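Local coordinates for protein ribonuclease-like 3 (Danio rerio, PDB 2VQ9) that cleaves RNA as a secreted ribonuclease of the pancreatic family, promotes angiogenesis, and kills bacteria, chiefly Gram-negative ones, independently of its RNase activity, at residues E44-T57 with R115-S127. Numbering follows the deposited sequence.
Unlike the reference sequence in segment 44-57: Arg55 (reference Gly).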
ATOM      1  N   GLU A  44       0.851 -13.158  -4.641  1.00 24.12           N
ATOM      2  CA  GLU A  44      -0.537 -13.203  -5.139  1.00 24.62           C
ATOM      3  C   GLU A  44      -1.463 -14.119  -4.337  1.00 24.64           C
ATOM      4  O   GLU A  44      -2.650 -13.831  -4.217  1.00 25.11           O
ATOM      5  CB  GLU A  44      -0.563 -13.608  -6.611  1.00 25.04           C
ATOM      6  CG  GLU A  44       0.025 -12.552  -7.551  1.00 25.00           C
ATOM      7  CD  GLU A  44      -0.179 -12.920  -8.996  1.00 25.65           C
ATOM      8  OE1 GLU A  44      -0.423 -14.121  -9.274  1.00 27.33           O
ATOM      9  OE2 GLU A  44      -0.111 -12.025  -9.837  1.00 23.27           O
ATOM     10  N   GLN A  45      -0.911 -15.199  -3.772  1.00 24.66           N
ATOM     11  CA  GLN A  45      -1.689 -16.211  -3.056  1.00 24.67           C
ATOM     12  C   GLN A  45      -1.783 -15.980  -1.532  1.00 23.78           C
ATOM     13  O   GLN A  45      -2.431 -16.765  -0.802  1.00 23.39           O
ATOM     14  CB  GLN A  45      -1.118 -17.613  -3.349  1.00 26.36           C
ATOM     15  CG  GLN A  45      -1.135 -18.020  -4.834  1.00 29.97           C
ATOM     16  CD  GLN A  45       0.072 -17.501  -5.643  1.00 32.58           C
ATOM     17  OE1 GLN A  45       1.027 -16.919  -5.095  1.00 36.16           O
ATOM     18  NE2 GLN A  45       0.028 -17.714  -6.967  1.00 37.74           N
ATOM     19  N   THR A  46      -1.156 -14.913  -1.038  1.00 21.32           N
ATOM     20  CA  THR A  46      -1.165 -14.694   0.412  1.00 21.31           C
ATOM     21  C   THR A  46      -1.816 -13.391   0.896  1.00 20.47           C
ATOM     22  O   THR A  46      -1.580 -12.924   2.041  1.00 20.37           O
ATOM     23  CB  THR A  46       0.224 -14.924   1.023  1.00 21.60           C
ATOM     24  OG1 THR A  46       1.191 -14.182   0.283  1.00 21.16           O
ATOM     25  CG2 THR A  46       0.577 -16.422   0.908  1.00 24.03           C
ATOM     26  N   CYS A  47      -2.643 -12.797   0.042  1.00 18.43           N
ATOM     27  CA  CYS A  47      -3.456 -11.672   0.509  1.00 17.90           C
ATOM     28  C   CYS A  47      -4.233 -11.980   1.782  1.00 17.40           C
ATOM     29  O   CYS A  47      -4.311 -11.141   2.652  1.00 16.95           O
ATOM     30  CB  CYS A  47      -4.471 -11.246  -0.571  1.00 18.47           C
ATOM     31  SG  CYS A  47      -3.730 -10.453  -2.016  1.00 19.07           S
ATOM     32  N   ASP A  48      -4.881 -13.158   1.861  1.00 17.34           N
ATOM     33  CA  ASP A  48      -5.883 -13.387   2.915  1.00 17.97           C
ATOM     34  C   ASP A  48      -5.255 -13.355   4.302  1.00 17.52           C
ATOM     35  O   ASP A  48      -5.769 -12.682   5.198  1.00 17.21           O
ATOM     36  CB  ASP A  48      -6.625 -14.704   2.695  1.00 18.23           C
ATOM     37  CG  ASP A  48      -7.454 -14.711   1.430  1.00 19.28           C
ATOM     38  OD1 ASP A  48      -7.553 -13.679   0.740  1.00 19.69           O
ATOM     39  OD2 ASP A  48      -8.052 -15.758   1.135  1.00 20.73           O
ATOM     40  N   ARG A  49      -4.125 -14.041   4.470  1.00 18.92           N
ATOM     41  CA  ARG A  49      -3.455 -14.083   5.777  1.00 20.13           C
ATOM     42  C   ARG A  49      -3.078 -12.711   6.266  1.00 19.73           C
ATOM     43  O   ARG A  49      -3.412 -12.345   7.385  1.00 20.54           O
ATOM     44  CB  ARG A  49      -2.208 -14.980   5.771  1.00 21.06           C
ATOM     45  CG  ARG A  49      -1.621 -15.148   7.220  1.00 24.91           C
ATOM     46  CD  ARG A  49      -0.306 -15.921   7.231  1.00 31.77           C
ATOM     47  NE  ARG A  49       0.827 -15.098   6.797  1.00 36.58           N
ATOM     48  CZ  ARG A  49       1.361 -15.130   5.573  1.00 36.96           C
ATOM     49  NH2 ARG A  49       0.888 -15.955   4.643  1.00 36.25           N
ATOM     50  N   VAL A  50      -2.420 -11.934   5.410  1.00 18.98           N
ATOM     51  CA  VAL A  50      -1.914 -10.618   5.822  1.00 18.65           C
ATOM     52  C   VAL A  50      -3.039  -9.599   6.028  1.00 18.58           C
ATOM     53  O   VAL A  50      -3.029  -8.833   7.001  1.00 18.28           O
ATOM     54  CB  VAL A  50      -0.837 -10.083   4.841  1.00 18.96           C
ATOM     55  CG1 VAL A  50      -0.299  -8.731   5.299  0.50 18.20           C
ATOM     56  CG2 VAL A  50       0.276 -11.097   4.730  0.50 19.46           C
ATOM     57  N   MET A  51      -4.031  -9.591   5.134  1.00 18.06           N
ATOM     58  CA  MET A  51      -5.183  -8.698   5.335  1.00 17.82           C
ATOM     59  C   MET A  51      -5.882  -8.958   6.680  1.00 18.30           C
ATOM     60  O   MET A  51      -6.300  -8.027   7.361  1.00 18.13           O
ATOM     61  CB  MET A  51      -6.169  -8.857   4.168  1.00 18.73           C
ATOM     62  CG  MET A  51      -5.663  -8.266   2.824  1.00 16.97           C
ATOM     63  SD  MET A  51      -5.408  -6.460   2.798  1.00 17.73           S
ATOM     64  CE  MET A  51      -7.108  -5.876   2.722  1.00 17.17           C
ATOM     65  N   ARG A  52      -5.985 -10.226   7.064  1.00 18.30           N
ATOM     66  CA  ARG A  52      -6.613 -10.612   8.328  1.00 19.07           C
ATOM     67  C   ARG A  52      -5.747 -10.287   9.536  1.00 19.31           C
ATOM     68  O   ARG A  52      -6.198  -9.665  10.512  1.00 19.07           O
ATOM     69  CB  ARG A  52      -6.926 -12.117   8.313  1.00 19.01           C
ATOM     70  CG  ARG A  52      -7.621 -12.610   9.616  1.00 22.37           C
ATOM     71  CD  ARG A  52      -7.858 -14.107   9.520  1.00 26.78           C
ATOM     72  NE  ARG A  52      -6.617 -14.781   9.161  1.00 31.57           N
ATOM     73  CZ  ARG A  52      -5.560 -14.963   9.969  1.00 36.98           C
ATOM     74  NH1 ARG A  52      -5.553 -14.543  11.246  1.00 34.35           N
ATOM     75  NH2 ARG A  52      -4.486 -15.573   9.478  1.00 37.69           N
ATOM     76  N   GLN A  53      -4.493 -10.706   9.454  1.00 19.96           N
ATOM     77  CA  GLN A  53      -3.565 -10.552  10.576  1.00 21.43           C
ATOM     78  C   GLN A  53      -3.317  -9.078  10.899  1.00 20.97           C
ATOM     79  O   GLN A  53      -3.338  -8.665  12.089  1.00 20.35           O
ATOM     80  CB  GLN A  53      -2.266 -11.276  10.231  1.00 22.26           C
ATOM     81  CG  GLN A  53      -1.437 -11.692  11.416  1.00 26.92           C
ATOM     82  CD  GLN A  53      -0.524 -12.852  11.059  1.00 28.71           C
ATOM     83  OE1 GLN A  53      -0.764 -14.003  11.449  1.00 33.88           O
ATOM     84  NE2 GLN A  53       0.475 -12.571  10.260  1.00 30.05           N
ATOM     85  N   ARG A  54      -3.157  -8.255   9.852  1.00 20.09           N
ATOM     86  CA  ARG A  54      -2.996  -6.808  10.041  1.00 20.07           C
ATOM     87  C   ARG A  54      -4.294  -6.090  10.283  1.00 21.25           C
ATOM     88  O   ARG A  54      -4.295  -4.896  10.571  1.00 22.48           O
ATOM     89  CB  ARG A  54      -2.246  -6.159   8.868  1.00 20.56           C
ATOM     90  CG  ARG A  54      -0.844  -6.723   8.672  1.00 16.58           C
ATOM     91  CD  ARG A  54      -0.116  -5.970   7.568  1.00 19.16           C
ATOM     92  NE  ARG A  54       1.275  -6.413   7.437  1.00 15.16           N
ATOM     93  CZ  ARG A  54       2.191  -5.736   6.758  1.00 20.50           C
ATOM     94  NH1 ARG A  54       1.836  -4.612   6.123  1.00 18.58           N
ATOM     95  NH2 ARG A  54       3.457  -6.179   6.692  1.00 16.19           N
ATOM     96  N   ARG A  55      -5.396  -6.825  10.198  1.00 21.12           N
ATOM     97  CA  ARG A  55      -6.754  -6.280  10.387  1.00 23.40           C
ATOM     98  C   ARG A  55      -7.021  -5.040   9.519  1.00 22.96           C
ATOM     99  O   ARG A  55      -7.411  -3.957  10.004  1.00 24.29           O
ATOM    100  CB  ARG A  55      -7.059  -6.032  11.881  1.00 23.26           C
ATOM    101  CG  ARG A  55      -8.550  -6.113  12.230  1.00 27.10           C
ATOM    102  CD  ARG A  55      -8.796  -5.852  13.720  1.00 27.34           C
ATOM    103  NE  ARG A  55     -10.238  -5.847  14.084  1.00 29.87           N
ATOM    104  CZ  ARG A  55     -11.017  -4.773  14.031  1.00 30.78           C
ATOM    105  NH1 ARG A  55     -10.514  -3.625  13.605  1.00 32.11           N
ATOM    106  NH2 ARG A  55     -12.308  -4.834  14.395  1.00 31.90           N
ATOM    107  N   ILE A  56      -6.771  -5.188   8.230  1.00 21.83           N
ATOM    108  CA  ILE A  56      -6.944  -4.068   7.302  1.00 21.25           C
ATOM    109  C   ILE A  56      -8.417  -3.983   6.944  1.00 22.01           C
ATOM    110  O   ILE A  56      -9.001  -4.959   6.492  1.00 22.31           O
ATOM    111  CB  ILE A  56      -6.039  -4.233   6.059  1.00 21.39           C
ATOM    112  CG1 ILE A  56      -4.565  -4.104   6.519  1.00 18.44           C
ATOM    113  CG2 ILE A  56      -6.400  -3.180   4.995  1.00 20.18           C
ATOM    114  CD1 ILE A  56      -3.506  -4.748   5.548  1.00 18.60           C
ATOM    115  N   THR A  57      -9.014  -2.814   7.180  1.00 22.25           N
ATOM    116  CA  THR A  57     -10.460  -2.650   7.122  1.00 22.21           C
ATOM    117  C   THR A  57     -10.906  -1.539   6.183  1.00 23.35           C
ATOM    118  O   THR A  57     -10.120  -0.650   5.834  1.00 22.76           O
ATOM    119  CB  THR A  57     -11.059  -2.344   8.534  1.00 22.30           C
ATOM    120  OG1 THR A  57     -10.406  -1.190   9.088  1.00 21.14           O
ATOM    121  CG2 THR A  57     -10.889  -3.531   9.465  1.00 22.26           C
ATOM    122  N   ARG A 115     -16.892  -9.253   6.631  1.00 20.05           N
ATOM    123  CA  ARG A 115     -16.151  -8.857   7.833  1.00 20.37           C
ATOM    124  C   ARG A 115     -15.023  -9.843   8.131  1.00 20.02           C
ATOM    125  O   ARG A 115     -15.118 -11.034   7.787  1.00 19.84           O
ATOM    126  CB  ARG A 115     -17.107  -8.730   9.038  1.00 19.58           C
ATOM    127  CG  ARG A 115     -18.064  -7.528   8.986  1.00 21.59           C
ATOM    128  CD  ARG A 115     -19.104  -7.539  10.131  1.00 25.70           C
ATOM    129  NE  ARG A 115     -20.090  -6.473   9.936  1.00 30.47           N
ATOM    130  CZ  ARG A 115     -21.303  -6.675   9.425  1.00 32.49           C
ATOM    131  NH1 ARG A 115     -21.704  -7.905   9.117  1.00 36.98           N
ATOM    132  NH2 ARG A 115     -22.137  -5.656   9.259  1.00 38.60           N
ATOM    133  N   HIS A 116     -13.951  -9.370   8.779  1.00 20.30           N
ATOM    134  CA  HIS A 116     -12.929 -10.314   9.252  1.00 20.79           C
ATOM    135  C   HIS A 116     -13.615 -11.270  10.231  1.00 20.79           C
ATOM    136  O   HIS A 116     -14.519 -10.862  10.954  1.00 21.10           O
ATOM    137  CB  HIS A 116     -11.768  -9.567   9.930  1.00 21.47           C
ATOM    138  CG  HIS A 116     -10.992  -8.702   8.989  1.00 21.70           C
ATOM    139  ND1 HIS A 116     -10.110  -9.219   8.071  1.00 22.31           N
ATOM    140  CD2 HIS A 116     -10.982  -7.362   8.808  1.00 21.83           C
ATOM    141  CE1 HIS A 116      -9.580  -8.232   7.366  1.00 22.55           C
ATOM    142  NE2 HIS A 116     -10.106  -7.097   7.786  1.00 22.40           N
ATOM    143  N   PRO A 117     -13.194 -12.542  10.275  1.00 21.64           N
ATOM    144  CA  PRO A 117     -12.058 -13.172   9.611  1.00 21.59           C
ATOM    145  C   PRO A 117     -12.419 -13.828   8.284  1.00 21.73           C
ATOM    146  O   PRO A 117     -11.737 -14.760   7.848  1.00 21.82           O
ATOM    147  CB  PRO A 117     -11.600 -14.216  10.641  1.00 22.07           C
ATOM    148  CG  PRO A 117     -12.904 -14.629  11.334  1.00 22.41           C
ATOM    149  CD  PRO A 117     -13.860 -13.464  11.229  1.00 22.29           C
ATOM    150  N   ASN A 118     -13.471 -13.333   7.632  1.00 21.53           N
ATOM    151  CA  ASN A 118     -13.965 -13.976   6.410  1.00 21.87           C
ATOM    152  C   ASN A 118     -13.573 -13.302   5.104  1.00 21.17           C
ATOM    153  O   ASN A 118     -14.133 -13.643   4.050  1.00 20.89           O
ATOM    154  CB  ASN A 118     -15.492 -14.132   6.478  1.00 22.31           C
ATOM    155  CG  ASN A 118     -15.943 -14.701   7.795  1.00 23.02           C
ATOM    156  OD1 ASN A 118     -15.423 -15.746   8.253  1.00 23.26           O
ATOM    157  ND2 ASN A 118     -16.880 -14.020   8.436  1.00 20.71           N
ATOM    158  N   CYS A 119     -12.625 -12.361   5.159  1.00 19.98           N
ATOM    159  CA  CYS A 119     -12.209 -11.627   3.953  1.00 19.56           C
ATOM    160  C   CYS A 119     -11.333 -12.518   3.060  1.00 19.69           C
ATOM    161  O   CYS A 119     -10.293 -13.039   3.501  1.00 19.08           O
ATOM    162  CB  CYS A 119     -11.482 -10.307   4.307  1.00 17.85           C
ATOM    163  SG  CYS A 119     -12.316  -9.331   5.540  1.00 19.90           S
ATOM    164  N   ARG A 120     -11.790 -12.729   1.819  1.00 18.02           N
ATOM    165  CA  ARG A 120     -11.062 -13.530   0.838  1.00 17.68           C
ATOM    166  C   ARG A 120     -10.770 -12.694  -0.401  1.00 17.60           C
ATOM    167  O   ARG A 120     -11.655 -11.970  -0.903  1.00 17.77           O
ATOM    168  CB  ARG A 120     -11.822 -14.828   0.456  1.00 17.66           C
ATOM    169  CG  ARG A 120     -12.161 -15.710   1.663  1.00 20.86           C
ATOM    170  CD  ARG A 120     -12.914 -16.939   1.212  1.00 27.87           C
ATOM    171  NE  ARG A 120     -12.738 -18.105   2.100  1.00 32.85           N
ATOM    172  CZ  ARG A 120     -13.451 -18.365   3.201  1.00 34.48           C
ATOM    173  NH1 ARG A 120     -14.414 -17.544   3.609  1.00 32.30           N
ATOM    174  NH2 ARG A 120     -13.189 -19.479   3.899  1.00 36.45           N
ATOM    175  N   TYR A 121      -9.523 -12.787  -0.876  1.00 17.65           N
ATOM    176  CA  TYR A 121      -8.997 -11.875  -1.901  1.00 18.10           C
ATOM    177  C   TYR A 121      -8.407 -12.639  -3.068  1.00 19.18           C
ATOM    178  O   TYR A 121      -7.925 -13.771  -2.903  1.00 19.66           O
ATOM    179  CB  TYR A 121      -7.881 -10.954  -1.308  1.00 17.45           C
ATOM    180  CG  TYR A 121      -8.421  -9.985  -0.315  1.00 16.07           C
ATOM    181  CD1 TYR A 121      -8.843  -8.712  -0.720  1.00 13.89           C
ATOM    182  CD2 TYR A 121      -8.540 -10.340   1.043  1.00 17.04           C
ATOM    183  CE1 TYR A 121      -9.368  -7.818   0.204  1.00 16.29           C
ATOM    184  CE2 TYR A 121      -9.091  -9.471   1.975  1.00 15.42           C
ATOM    185  CZ  TYR A 121      -9.527  -8.216   1.535  1.00 15.21           C
ATOM    186  OH  TYR A 121     -10.057  -7.356   2.406  1.00 14.52           O
ATOM    187  N   ARG A 122      -8.422 -12.032  -4.249  1.00 19.42           N
ATOM    188  CA  ARG A 122      -7.473 -12.493  -5.258  1.00 20.95           C
ATOM    189  C   ARG A 122      -6.339 -11.505  -5.344  1.00 20.52           C
ATOM    190  O   ARG A 122      -6.569 -10.286  -5.305  1.00 20.04           O
ATOM    191  CB  ARG A 122      -8.125 -12.704  -6.627  1.00 22.76           C
ATOM    192  CG  ARG A 122      -8.885 -11.572  -7.205  1.00 27.29           C
ATOM    193  CD  ARG A 122      -9.420 -11.970  -8.629  1.00 33.61           C
ATOM    194  NE  ARG A 122      -9.969 -13.337  -8.720  1.00 37.34           N
ATOM    195  CZ  ARG A 122     -11.249 -13.698  -8.554  1.00 37.74           C
ATOM    196  NH1 ARG A 122     -12.187 -12.813  -8.245  1.00 34.85           N
ATOM    197  NH2 ARG A 122     -11.587 -14.987  -8.679  1.00 38.59           N
ATOM    198  N   GLY A 123      -5.134 -12.015  -5.521  1.00 20.08           N
ATOM    199  CA  GLY A 123      -3.971 -11.142  -5.674  1.00 18.99           C
ATOM    200  C   GLY A 123      -3.418 -11.062  -7.084  1.00 19.62           C
ATOM    201  O   GLY A 123      -3.427 -12.055  -7.850  1.00 19.19           O
ATOM    202  N   LYS A 124      -2.936  -9.881  -7.435  1.00 19.32           N
ATOM    203  CA  LYS A 124      -2.371  -9.680  -8.764  1.00 20.14           C
ATOM    204  C   LYS A 124      -1.097  -8.846  -8.673  1.00 19.73           C
ATOM    205  O   LYS A 124      -1.112  -7.700  -8.206  1.00 18.56           O
ATOM    206  CB  LYS A 124      -3.381  -8.975  -9.690  1.00 21.34           C
ATOM    207  CG  LYS A 124      -2.791  -8.819 -11.115  1.00 26.06           C
ATOM    208  CD  LYS A 124      -3.854  -8.884 -12.190  1.00 31.82           C
ATOM    209  CE  LYS A 124      -4.643  -7.600 -12.291  1.00 35.82           C
ATOM    210  NZ  LYS A 124      -5.469  -7.618 -13.530  1.00 37.74           N
ATOM    211  N   GLU A 125       0.000  -9.421  -9.154  1.00 19.99           N
ATOM    212  CA  GLU A 125       1.290  -8.744  -9.165  1.00 21.09           C
ATOM    213  C   GLU A 125       1.420  -7.876 -10.402  1.00 21.10           C
ATOM    214  O   GLU A 125       0.951  -8.249 -11.481  1.00 20.52           O
ATOM    215  CB  GLU A 125       2.364  -9.827  -9.160  1.00 22.59           C
ATOM    216  CG  GLU A 125       3.797  -9.427  -9.304  1.00 25.61           C
ATOM    217  CD  GLU A 125       4.593 -10.621  -9.832  1.00 32.69           C
ATOM    218  OE1 GLU A 125       4.523 -10.937 -11.058  1.00 32.48           O
ATOM    219  OE2 GLU A 125       5.215 -11.293  -8.993  1.00 31.56           O
ATOM    220  N   SER A 126       2.043  -6.705 -10.239  1.00 21.07           N
ATOM    221  CA  SER A 126       2.480  -5.887 -11.378  1.00 20.48           C
ATOM    222  C   SER A 126       3.739  -5.120 -10.975  1.00 21.12           C
ATOM    223  O   SER A 126       4.056  -5.019  -9.787  1.00 19.40           O
ATOM    224  CB  SER A 126       1.388  -4.900 -11.800  1.00 20.58           C
ATOM    225  OG  SER A 126       1.013  -4.092 -10.707  1.00 20.81           O
ATOM    226  N   SER A 127       4.449  -4.582 -11.968  1.00 21.23           N
ATOM    227  CA  SER A 127       5.666  -3.799 -11.708  1.00 21.54           C
ATOM    228  C   SER A 127       5.360  -2.367 -12.065  1.00 21.76           C
ATOM    229  O   SER A 127       4.962  -2.072 -13.215  1.00 21.77           O
ATOM    230  CB  SER A 127       6.871  -4.314 -12.514  1.00 22.29           C
ATOM    231  OG  SER A 127       8.017  -3.494 -12.257  1.00 22.94           O
TER
HETATM  232  O   HOH W   1      -5.194 -14.825  -5.828  1.00 28.77           O
HETATM  233  O   HOH W   2      -8.370 -11.811   5.031  1.00 21.13           O
HETATM  234  O   HOH W   3      -8.822 -16.083  -1.311  1.00 24.96           O
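In the pancreatic ribonuclease fold a short helix lies across the long strand of the antiparallel sheet, and here helix 47-53 meets strand 120-127 through Met51 and Cys47 on one side and Tyr121 on the other. The two short axes approach to 7.6 Å at 128°, a worked example of a helix seated on a strand by apolar contacts in the middle and polar bonds at and beyond its ends. Met51 drapes its bent chain over one face of the Tyr121 ring: CG makes a CH-pi contact 4.0 Å from the ring centroid, SD stands farther out above the same face in a Met-aromatic contact, and CE reaches the phenol end. The Tyr121 hydroxyl is hydrogen-bonded to Lys66 O, in the substrate-binding stretch, and Met51 also touches Asn69 there. Next to the ring, Cys47 CB packs on Tyr121 CB at 3.5 Å, while SG continues into the disulfide with Cys108 on strand 103-112. Asp48 accepts a bent hydrogen bond from Tyr121 N at OD1 (2.7 Å), on the syn side and somewhat out of the carboxylate plane; a water joins its OD2 to Tyr121 O. Farther along the strand, the extended Glu44 side chain offers the anti lone pair of OE2 to Glu125 N in a nearly straight bond (169°). Gly123, lacking a side chain, brings its CA within 3.3 Å of Glu44 O in a CA-H...O contact. Beyond a Schellman motif at Arg55, the His116 ring has Arg55 CA and Cys119 SG on opposite faces, each offset toward the rim; its NE2 donates to Ile56 O at 2.7 Å, the oxygen in the ring plane but the nitrogen above the carbonyl plane.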